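6-pyruvoyl tetrahydropterin synthase (Plasmodium falciparum, PDB 1Y13) is a zinc-binding member of the 6-pyruvoyl tetrahydropterin synthase family that assembles as six chains and binds biopterin in pockets shared between subunits. Local coordinates at residues S20-S25 and G67-F72; C35-A40 and T47-N52. One frame throughout, in Å; residues are numbered along the deposited sequence.

Contact 1: S20-S25 and G67-F72. With BIO (biopterin), chain G.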
ATOM      1  N   SER A  20      22.978  18.088  -9.655  1.00 60.23           N
ATOM      2  CA  SER A  20      21.859  19.061  -9.648  1.00 58.69           C
ATOM      3  C   SER A  20      20.557  18.695 -10.377  1.00 59.25           C
ATOM      4  O   SER A  20      19.523  19.342 -10.142  1.00 59.05           O
ATOM      5  CB  SER A  20      22.329  20.455 -10.117  1.00 62.94           C
ATOM      6  OG  SER A  20      22.694  20.461 -11.491  1.00 70.36           O
ATOM      7  N   SER A  21      20.585  17.688 -11.251  1.00 56.87           N
ATOM      8  CA  SER A  21      19.334  17.176 -11.792  1.00 57.88           C
ATOM      9  C   SER A  21      18.430  16.612 -10.693  1.00 57.92           C
ATOM     10  O   SER A  21      18.914  16.121  -9.663  1.00 56.79           O
ATOM     11  CB  SER A  21      19.561  16.135 -12.901  1.00 60.03           C
ATOM     12  OG  SER A  21      19.666  14.835 -12.370  1.00 59.03           O
ATOM     13  N   ALA A  22      17.117  16.731 -10.917  1.00 57.35           N
ATOM     14  CA  ALA A  22      16.091  16.312  -9.980  1.00 56.25           C
ATOM     15  C   ALA A  22      14.968  15.632 -10.765  1.00 57.20           C
ATOM     16  O   ALA A  22      14.775  15.929 -11.934  1.00 55.81           O
ATOM     17  CB  ALA A  22      15.563  17.508  -9.229  1.00 51.75           C
ATOM     18  N   GLU A  23      14.240  14.724 -10.124  1.00 56.46           N
ATOM     19  CA  GLU A  23      13.093  14.061 -10.756  1.00 57.10           C
ATOM     20  C   GLU A  23      11.805  14.378 -10.043  1.00 57.13           C
ATOM     21  O   GLU A  23      11.803  14.635  -8.836  1.00 55.47           O
ATOM     22  CB  GLU A  23      13.291  12.550 -10.806  1.00 55.45           C
ATOM     23  CG  GLU A  23      14.517  12.141 -11.603  1.00 66.02           C
ATOM     24  CD  GLU A  23      14.907  10.670 -11.470  1.00 66.26           C
ATOM     25  OE1 GLU A  23      14.637  10.059 -10.414  1.00 74.98           O
ATOM     26  OE2 GLU A  23      15.506  10.129 -12.428  1.00 72.03           O
ATOM     27  N   VAL A  24      10.708  14.406 -10.799  1.00 55.79           N
ATOM     28  CA  VAL A  24       9.366  14.389 -10.210  1.00 55.62           C
ATOM     29  C   VAL A  24       8.592  13.214 -10.816  1.00 57.68           C
ATOM     30  O   VAL A  24       8.798  12.846 -11.985  1.00 55.04           O
ATOM     31  CB  VAL A  24       8.584  15.717 -10.407  1.00 53.57           C
ATOM     32  CG1 VAL A  24       9.162  16.837  -9.536  1.00 50.60           C
ATOM     33  CG2 VAL A  24       8.561  16.151 -11.890  1.00 53.46           C
ATOM     34  N   SER A  25       7.741  12.597 -10.009  1.00 56.60           N
ATOM     35  CA  SER A  25       6.887  11.513 -10.486  1.00 57.54           C
ATOM     36  C   SER A  25       5.526  11.610  -9.887  1.00 56.47           C
ATOM     37  O   SER A  25       5.351  12.124  -8.780  1.00 55.02           O
ATOM     38  CB  SER A  25       7.459  10.105 -10.230  1.00 57.43           C
ATOM     39  OG  SER A  25       7.650   9.846  -8.870  1.00 62.09           O
ATOM     40  N   GLY A  67      10.524  27.065  -9.251  1.00 56.41           N
ATOM     41  CA  GLY A  67      10.689  26.128  -8.140  1.00 56.48           C
ATOM     42  C   GLY A  67      10.394  24.665  -8.448  1.00 56.62           C
ATOM     43  O   GLY A  67      10.509  23.816  -7.575  1.00 55.88           O
ATOM     44  N   TYR A  68      10.034  24.382  -9.694  1.00 56.17           N
ATOM     45  CA  TYR A  68       9.641  23.052 -10.139  1.00 55.92           C
ATOM     46  C   TYR A  68      10.597  22.443 -11.159  1.00 56.72           C
ATOM     47  O   TYR A  68      11.223  23.169 -11.934  1.00 55.26           O
ATOM     48  CB  TYR A  68       8.288  23.116 -10.851  1.00 49.80           C
ATOM     49  CG  TYR A  68       7.120  23.667 -10.082  1.00 49.75           C
ATOM     50  CD1 TYR A  68       7.053  23.586  -8.687  1.00 43.99           C
ATOM     51  CD2 TYR A  68       6.055  24.253 -10.760  1.00 43.83           C
ATOM     52  CE1 TYR A  68       5.946  24.082  -8.001  1.00 48.58           C
ATOM     53  CE2 TYR A  68       4.943  24.743 -10.080  1.00 48.63           C
ATOM     54  CZ  TYR A  68       4.894  24.663  -8.703  1.00 48.32           C
ATOM     55  OH  TYR A  68       3.790  25.155  -8.033  1.00 51.49           O
ATOM     56  N   VAL A  69      10.665  21.111 -11.200  1.00 56.17           N
ATOM     57  CA  VAL A  69      11.181  20.441 -12.384  1.00 56.71           C
ATOM     58  C   VAL A  69      10.173  20.720 -13.504  1.00 57.75           C
ATOM     59  O   VAL A  69      10.534  21.223 -14.568  1.00 57.22           O
ATOM     60  CB  VAL A  69      11.370  18.922 -12.184  1.00 54.65           C
ATOM     61  CG1 VAL A  69      11.634  18.224 -13.522  1.00 53.49           C
ATOM     62  CG2 VAL A  69      12.504  18.647 -11.216  1.00 52.94           C
ATOM     63  N   ILE A  70       8.913  20.387 -13.216  1.00 57.11           N
ATOM     64  CA  ILE A  70       7.715  20.718 -13.994  1.00 56.77           C
ATOM     65  C   ILE A  70       6.522  20.588 -13.016  1.00 56.47           C
ATOM     66  O   ILE A  70       6.592  19.814 -12.066  1.00 55.73           O
ATOM     67  CB  ILE A  70       7.541  19.814 -15.283  1.00 53.07           C
ATOM     68  CG1 ILE A  70       6.413  20.322 -16.188  1.00 56.10           C
ATOM     69  CG2 ILE A  70       7.324  18.326 -14.951  1.00 47.49           C
ATOM     70  CD1 ILE A  70       6.524  19.871 -17.637  1.00 58.97           C
ATOM     71  N   ASP A  71       5.463  21.370 -13.228  1.00 56.20           N
ATOM     72  CA  ASP A  71       4.258  21.326 -12.385  1.00 56.86           C
ATOM     73  C   ASP A  71       3.656  19.913 -12.334  1.00 56.59           C
ATOM     74  O   ASP A  71       3.445  19.300 -13.366  1.00 54.83           O
ATOM     75  CB  ASP A  71       3.217  22.319 -12.906  1.00 55.81           C
ATOM     76  CG  ASP A  71       2.210  22.754 -11.831  1.00 54.82           C
ATOM     77  OD1 ASP A  71       1.770  21.915 -11.026  1.00 55.05           O
ATOM     78  OD2 ASP A  71       1.852  23.947 -11.788  1.00 58.75           O
ATOM     79  N   PHE A  72       3.412  19.397 -11.132  1.00 56.60           N
ATOM     80  CA  PHE A  72       2.792  18.079 -10.980  1.00 57.51           C
ATOM     81  C   PHE A  72       1.468  18.032 -11.763  1.00 56.95           C
ATOM     82  O   PHE A  72       1.167  17.030 -12.394  1.00 56.85           O
ATOM     83  CB  PHE A  72       2.483  17.753  -9.518  1.00 54.89           C
ATOM     84  CG  PHE A  72       3.690  17.404  -8.667  1.00 53.73           C
ATOM     85  CD1 PHE A  72       4.571  16.403  -9.045  1.00 50.25           C
ATOM     86  CD2 PHE A  72       3.851  17.996  -7.416  1.00 46.94           C
ATOM     87  CE1 PHE A  72       5.641  16.066  -8.228  1.00 52.19           C
ATOM     88  CE2 PHE A  72       4.915  17.661  -6.588  1.00 50.58           C
ATOM     89  CZ  PHE A  72       5.823  16.711  -6.995  1.00 46.43           C
TER
HETATM   90  N1  BIO G 175       4.564  20.846  -8.759  1.00 55.02           N
HETATM   91  N2  BIO G 175       6.631  19.993  -9.335  1.00 53.54           N
HETATM   92  C2  BIO G 175       5.813  20.514  -8.382  1.00 56.14           C
HETATM   93  N3  BIO G 175       6.232  20.693  -7.103  1.00 53.66           N
HETATM   94  C4  BIO G 175       5.435  21.231  -6.148  1.00 52.48           C
HETATM   95  O4  BIO G 175       5.818  21.399  -4.982  1.00 55.69           O
HETATM   96  C4A BIO G 175       4.045  21.593  -6.483  1.00 55.45           C
HETATM   97  C8A BIO G 175       3.672  21.360  -7.869  1.00 55.82           C
HETATM   98  N8  BIO G 175       2.430  21.677  -8.230  1.00 62.63           N
HETATM   99  C7  BIO G 175       1.560  22.200  -7.365  1.00 60.76           C
HETATM  100  C6  BIO G 175       1.863  22.409  -6.052  1.00 57.61           C
HETATM  101  N5  BIO G 175       3.137  22.115  -5.621  1.00 62.09           N
HETATM  102  C9  BIO G 175       0.793  23.034  -5.175  1.00 66.43           C
HETATM  103  O9  BIO G 175       1.305  23.616  -3.950  1.00 61.11           O
HETATM  104  C10 BIO G 175      -0.400  22.190  -4.677  1.00 77.65           C
HETATM  105  O10 BIO G 175       0.001  21.079  -3.820  1.00 63.40           O
HETATM  106  C11 BIO G 175      -1.426  21.926  -5.794  1.00 77.71           C
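Val-24, on strand 21-41, sits at the centre of this contact, against the loop that leads to helix 72-86. Its CB lies 3.7 Å from CE1 of Phe-72, approaching that ring obliquely. With chi1 at -72°, CG1 stands beside the backbone N and is wedged between the same CE1 and Val-69, whose CB is 4.0 Å away from it; biopterin N2 is also 4.0 Å from CG1. The other methyl, CG2, also rests on Val-69 and meets CG2 of Ile-70 at 4.0 Å. The two valines point past one another, whereas Ile-70 comes in at roughly a right angle. Farther along, Val-69 CG2 covers Ala-22, 3.8 Å from its CB.

Biopterin borders this apolar cluster. Its pterin lies between the faces of Tyr-68 and Phe-72, with C2 3.3 Å above the Phe-72 plane and displaced toward the rim. Two main-chain bonds grip its edge: N2 donates to Ile-70 O at 2.7 Å, and Phe-72 N gives a nearly straight bond (167°) to N1 at 3.0 Å. Asp-71 N-caps the helix through OD1, which accepts from Ser-73 N. Glu-136 of a second subunit binds both the ligand and Val-69 N, and strand 21-41 pairs with a strand of that subunit, as expected of a T-fold assembly.

No hydrogen bond joins the two segments. What holds them together is mostly apolar contact, while the Ile-70 carbonyl and Phe-72 amide bond to the ligand, so this chain meets N2 and N1 with main-chain atoms.

Contact 2: C35-A40 and T47-N52; sequences CAHFIA and TLHGHN. With ZN (zinc ion), chain D; BIO (biopterin), chain E.
The three-histidine zinc site sits on a pair of antiparallel strands, with His-37 contributed by 35-37 and His-49 and His-51 by 49-52. All three bind the zinc ion through NE2: His-37 at 2.3 Å, His-49 at 2.1 Å and His-51 at 2.2 Å. The His-37 and His-49 side chains extend alongside each other, but their ring planes are turned 59° apart, neither stacked nor edge-to-face. His-51 instead meets His-37 rim to rim. Biopterin completes the coordination with its side-chain oxygens O9 and O10, the latter 1.9 Å from the zinc ion.

In this T-fold protein, as in other 6-pyruvoyl tetrahydropterin synthases, the zinc site is built on sheet strands: Cys-35 with His-51 and His-37 with His-49 are hydrogen-bonded pairs, which puts the three histidines on one face. Between them, Ala-36 and Gly-50 form a non-hydrogen-bonded pair with CA atoms just 4.0 Å apart, a tight approach at a residue without a side chain. Ala-36 points to the face away from the histidines, where its CB meets Leu-48 CD1; that leucine methyl also lies at the edge of the Phe-38 ring.

The imidazoles are held from behind as well. His-49, its ring swung to Thr-47 by a chi1 of 60°, donates from ND1 to Thr-47 O at 2.9 Å, in the carbonyl plane, which, with the zinc bond at NE2, holds the ring's rotation. His-37 ND1 is hydrogen-bonded to Ser-133, and His-51 ND1 faces the amide of Asn-52 of a third subunit. Ile-39 CD1 comes within 3.2 Å of biopterin N5.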
ATOM      1  N   CYS A  35      -9.063  -2.795 -19.355  1.00 55.09           N
ATOM      2  CA  CYS A  35      -9.190  -3.317 -20.727  1.00 55.03           C
ATOM      3  C   CYS A  35      -9.192  -4.841 -20.811  1.00 57.25           C
ATOM      4  O   CYS A  35      -8.627  -5.517 -19.943  1.00 56.79           O
ATOM      5  CB  CYS A  35      -8.025  -2.798 -21.570  1.00 58.07           C
ATOM      6  SG  CYS A  35      -8.179  -1.034 -21.908  1.00 59.24           S
ATOM      7  N   ALA A  36      -9.807  -5.363 -21.866  1.00 55.36           N
ATOM      8  CA  ALA A  36      -9.688  -6.749 -22.226  1.00 55.95           C
ATOM      9  C   ALA A  36      -8.571  -6.922 -23.259  1.00 56.41           C
ATOM     10  O   ALA A  36      -8.252  -5.985 -24.003  1.00 56.42           O
ATOM     11  CB  ALA A  36     -11.039  -7.289 -22.774  1.00 48.76           C
ATOM     12  N   HIS A  37      -7.978  -8.112 -23.313  1.00 54.84           N
ATOM     13  CA  HIS A  37      -6.947  -8.404 -24.307  1.00 55.85           C
ATOM     14  C   HIS A  37      -6.629  -9.899 -24.286  1.00 56.90           C
ATOM     15  O   HIS A  37      -7.078 -10.628 -23.391  1.00 55.73           O
ATOM     16  CB  HIS A  37      -5.663  -7.578 -24.021  1.00 52.03           C
ATOM     17  CG  HIS A  37      -4.706  -8.245 -23.074  1.00 52.17           C
ATOM     18  ND1 HIS A  37      -3.404  -8.549 -23.422  1.00 54.98           N
ATOM     19  CD2 HIS A  37      -4.856  -8.656 -21.792  1.00 54.01           C
ATOM     20  CE1 HIS A  37      -2.792  -9.112 -22.393  1.00 52.48           C
ATOM     21  NE2 HIS A  37      -3.649  -9.187 -21.389  1.00 50.69           N
ATOM     22  N   PHE A  38      -5.854 -10.351 -25.260  1.00 55.85           N
ATOM     23  CA  PHE A  38      -5.168 -11.616 -25.118  1.00 56.57           C
ATOM     24  C   PHE A  38      -3.863 -11.514 -25.863  1.00 57.57           C
ATOM     25  O   PHE A  38      -3.776 -10.847 -26.889  1.00 56.58           O
ATOM     26  CB  PHE A  38      -6.035 -12.818 -25.565  1.00 55.02           C
ATOM     27  CG  PHE A  38      -6.445 -12.786 -27.018  1.00 56.35           C
ATOM     28  CD1 PHE A  38      -5.617 -13.306 -27.988  1.00 49.12           C
ATOM     29  CD2 PHE A  38      -7.668 -12.240 -27.405  1.00 50.38           C
ATOM     30  CE1 PHE A  38      -5.998 -13.277 -29.343  1.00 56.08           C
ATOM     31  CE2 PHE A  38      -8.058 -12.216 -28.729  1.00 56.39           C
ATOM     32  CZ  PHE A  38      -7.221 -12.716 -29.705  1.00 54.25           C
ATOM     33  N   ILE A  39      -2.830 -12.139 -25.317  1.00 59.07           N
ATOM     34  CA  ILE A  39      -1.558 -12.230 -26.019  1.00 58.41           C
ATOM     35  C   ILE A  39      -1.537 -13.339 -27.071  1.00 57.77           C
ATOM     36  O   ILE A  39      -2.048 -14.427 -26.863  1.00 55.96           O
ATOM     37  CB  ILE A  39      -0.399 -12.288 -25.017  1.00 62.51           C
ATOM     38  CG1 ILE A  39      -0.063 -10.847 -24.608  1.00 58.32           C
ATOM     39  CG2 ILE A  39       0.805 -12.981 -25.634  1.00 57.40           C
ATOM     40  CD1 ILE A  39       0.499 -10.713 -23.230  1.00 66.39           C
ATOM     41  N   ALA A  40      -0.993 -13.015 -28.241  1.00 58.71           N
ATOM     42  CA  ALA A  40      -0.795 -14.009 -29.275  1.00 56.66           C
ATOM     43  C   ALA A  40       0.539 -13.732 -29.961  1.00 57.53           C
ATOM     44  O   ALA A  40       0.791 -12.613 -30.373  1.00 57.41           O
ATOM     45  CB  ALA A  40      -1.956 -13.964 -30.257  1.00 52.46           C
ATOM     46  N   THR A  47      -6.374 -17.326 -23.758  1.00 57.12           N
ATOM     47  CA  THR A  47      -7.791 -16.950 -23.733  1.00 57.56           C
ATOM     48  C   THR A  47      -7.983 -15.465 -23.388  1.00 56.83           C
ATOM     49  O   THR A  47      -7.150 -14.847 -22.713  1.00 55.80           O
ATOM     50  CB  THR A  47      -8.606 -17.816 -22.739  1.00 59.59           C
ATOM     51  OG1 THR A  47      -8.037 -17.689 -21.447  1.00 58.37           O
ATOM     52  CG2 THR A  47      -8.579 -19.290 -23.125  1.00 58.65           C
ATOM     53  N   LEU A  48      -9.062 -14.887 -23.911  1.00 57.44           N
ATOM     54  CA  LEU A  48      -9.520 -13.546 -23.539  1.00 56.25           C
ATOM     55  C   LEU A  48      -9.589 -13.368 -22.030  1.00 57.38           C
ATOM     56  O   LEU A  48     -10.098 -14.232 -21.314  1.00 56.93           O
ATOM     57  CB  LEU A  48     -10.901 -13.311 -24.129  1.00 57.47           C
ATOM     58  CG  LEU A  48     -11.534 -11.930 -23.969  1.00 59.09           C
ATOM     59  CD1 LEU A  48     -10.736 -10.898 -24.769  1.00 59.56           C
ATOM     60  CD2 LEU A  48     -12.963 -12.018 -24.468  1.00 56.58           C
ATOM     61  N   HIS A  49      -9.039 -12.267 -21.542  1.00 55.45           N
ATOM     62  CA  HIS A  49      -9.169 -11.878 -20.145  1.00 57.48           C
ATOM     63  C   HIS A  49      -8.978 -10.355 -20.073  1.00 57.15           C
ATOM     64  O   HIS A  49      -9.136  -9.677 -21.075  1.00 56.05           O
ATOM     65  CB  HIS A  49      -8.173 -12.627 -19.254  1.00 52.72           C
ATOM     66  CG  HIS A  49      -6.750 -12.375 -19.622  1.00 56.02           C
ATOM     67  ND1 HIS A  49      -6.201 -12.829 -20.803  1.00 54.02           N
ATOM     68  CD2 HIS A  49      -5.776 -11.677 -18.993  1.00 54.38           C
ATOM     69  CE1 HIS A  49      -4.944 -12.429 -20.879  1.00 55.77           C
ATOM     70  NE2 HIS A  49      -4.662 -11.726 -19.796  1.00 56.97           N
ATOM     71  N   GLY A  50      -8.664  -9.819 -18.901  1.00 54.99           N
ATOM     72  CA  GLY A  50      -8.525  -8.385 -18.763  1.00 55.39           C
ATOM     73  C   GLY A  50      -7.701  -7.966 -17.579  1.00 55.87           C
ATOM     74  O   GLY A  50      -7.323  -8.791 -16.765  1.00 54.88           O
ATOM     75  N   HIS A  51      -7.432  -6.667 -17.493  1.00 55.97           N
ATOM     76  CA  HIS A  51      -6.608  -6.079 -16.449  1.00 55.69           C
ATOM     77  C   HIS A  51      -7.033  -4.652 -16.130  1.00 57.24           C
ATOM     78  O   HIS A  51      -7.575  -3.955 -16.978  1.00 54.75           O
ATOM     79  CB  HIS A  51      -5.136  -6.038 -16.883  1.00 50.98           C
ATOM     80  CG  HIS A  51      -4.562  -7.382 -17.149  1.00 52.08           C
ATOM     81  ND1 HIS A  51      -4.352  -8.302 -16.148  1.00 48.51           N
ATOM     82  CD2 HIS A  51      -4.169  -7.976 -18.302  1.00 48.76           C
ATOM     83  CE1 HIS A  51      -3.855  -9.408 -16.670  1.00 49.78           C
ATOM     84  NE2 HIS A  51      -3.748  -9.240 -17.974  1.00 55.18           N
ATOM     85  N   ASN A  52      -6.789  -4.255 -14.883  1.00 55.05           N
ATOM     86  CA  ASN A  52      -6.678  -2.849 -14.509  1.00 57.51           C
ATOM     87  C   ASN A  52      -5.238  -2.451 -14.773  1.00 55.92           C
ATOM     88  O   ASN A  52      -4.349  -2.830 -14.025  1.00 57.75           O
ATOM     89  CB  ASN A  52      -7.011  -2.651 -13.015  1.00 52.08           C
ATOM     90  CG  ASN A  52      -8.338  -3.275 -12.604  1.00 56.24           C
ATOM     91  OD1 ASN A  52      -8.452  -3.913 -11.537  1.00 59.76           O
ATOM     92  ND2 ASN A  52      -9.351  -3.086 -13.426  1.00 54.95           N
TER
HETATM   93 ZN    ZN D 174      -2.928 -10.496 -19.649  1.00 62.73          ZN
HETATM   94  N1  BIO E 175       4.750 -11.117 -19.637  1.00 56.68           N
HETATM   95  N2  BIO E 175       6.481  -9.592 -19.929  1.00 56.08           N
HETATM   96  C2  BIO E 175       5.151  -9.880 -19.986  1.00 57.30           C
HETATM   97  N3  BIO E 175       4.217  -8.983 -20.371  1.00 57.74           N
HETATM   98  C4A BIO E 175       2.369 -10.534 -20.098  1.00 57.36           C
HETATM   99  C8A BIO E 175       3.431 -11.474 -19.685  1.00 55.39           C
HETATM  100  N8  BIO E 175       3.058 -12.738 -19.347  1.00 65.13           N
HETATM  101  C7  BIO E 175       1.770 -13.149 -19.370  1.00 60.89           C
HETATM  102  C6  BIO E 175       0.764 -12.278 -19.732  1.00 57.20           C
HETATM  103  N5  BIO E 175       1.098 -11.008 -20.092  1.00 64.66           N
HETATM  104  C9  BIO E 175      -0.683 -12.727 -19.761  1.00 67.94           C
HETATM  105  O9  BIO E 175      -1.490 -11.982 -20.750  1.00 57.58           O
HETATM  106  C10 BIO E 175      -1.390 -12.691 -18.362  1.00 76.80           C
HETATM  107  O10 BIO E 175      -2.088 -11.445 -18.169  1.00 60.99           O
HETATM  108  C11 BIO E 175      -0.500 -12.941 -17.131  1.00 78.44           C

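Overall arrangement
Contacts 1 and 2 share strand 21-41; contact 2 pairs it with 49-62, while contact 1 sets it against the loop that follows 49-62. They lie on opposite sides of the chain's centre, with their own centres 35 Å apart and nearest atoms about 18 Å apart. Along the chain, contact 2 is nested within the loop that contact 1 closes. Each touches a different biopterin, so they are halves of separate pockets. The pocket at contact 2 is completed by Ile-70 and Phe-72 of a fourth subunit, the residues that grip the pterin in contact 1, and Ile-39 packs there on that subunit's Tyr-68. One chain therefore supplies zinc ligands to one pocket and pterin-gripping residues to another.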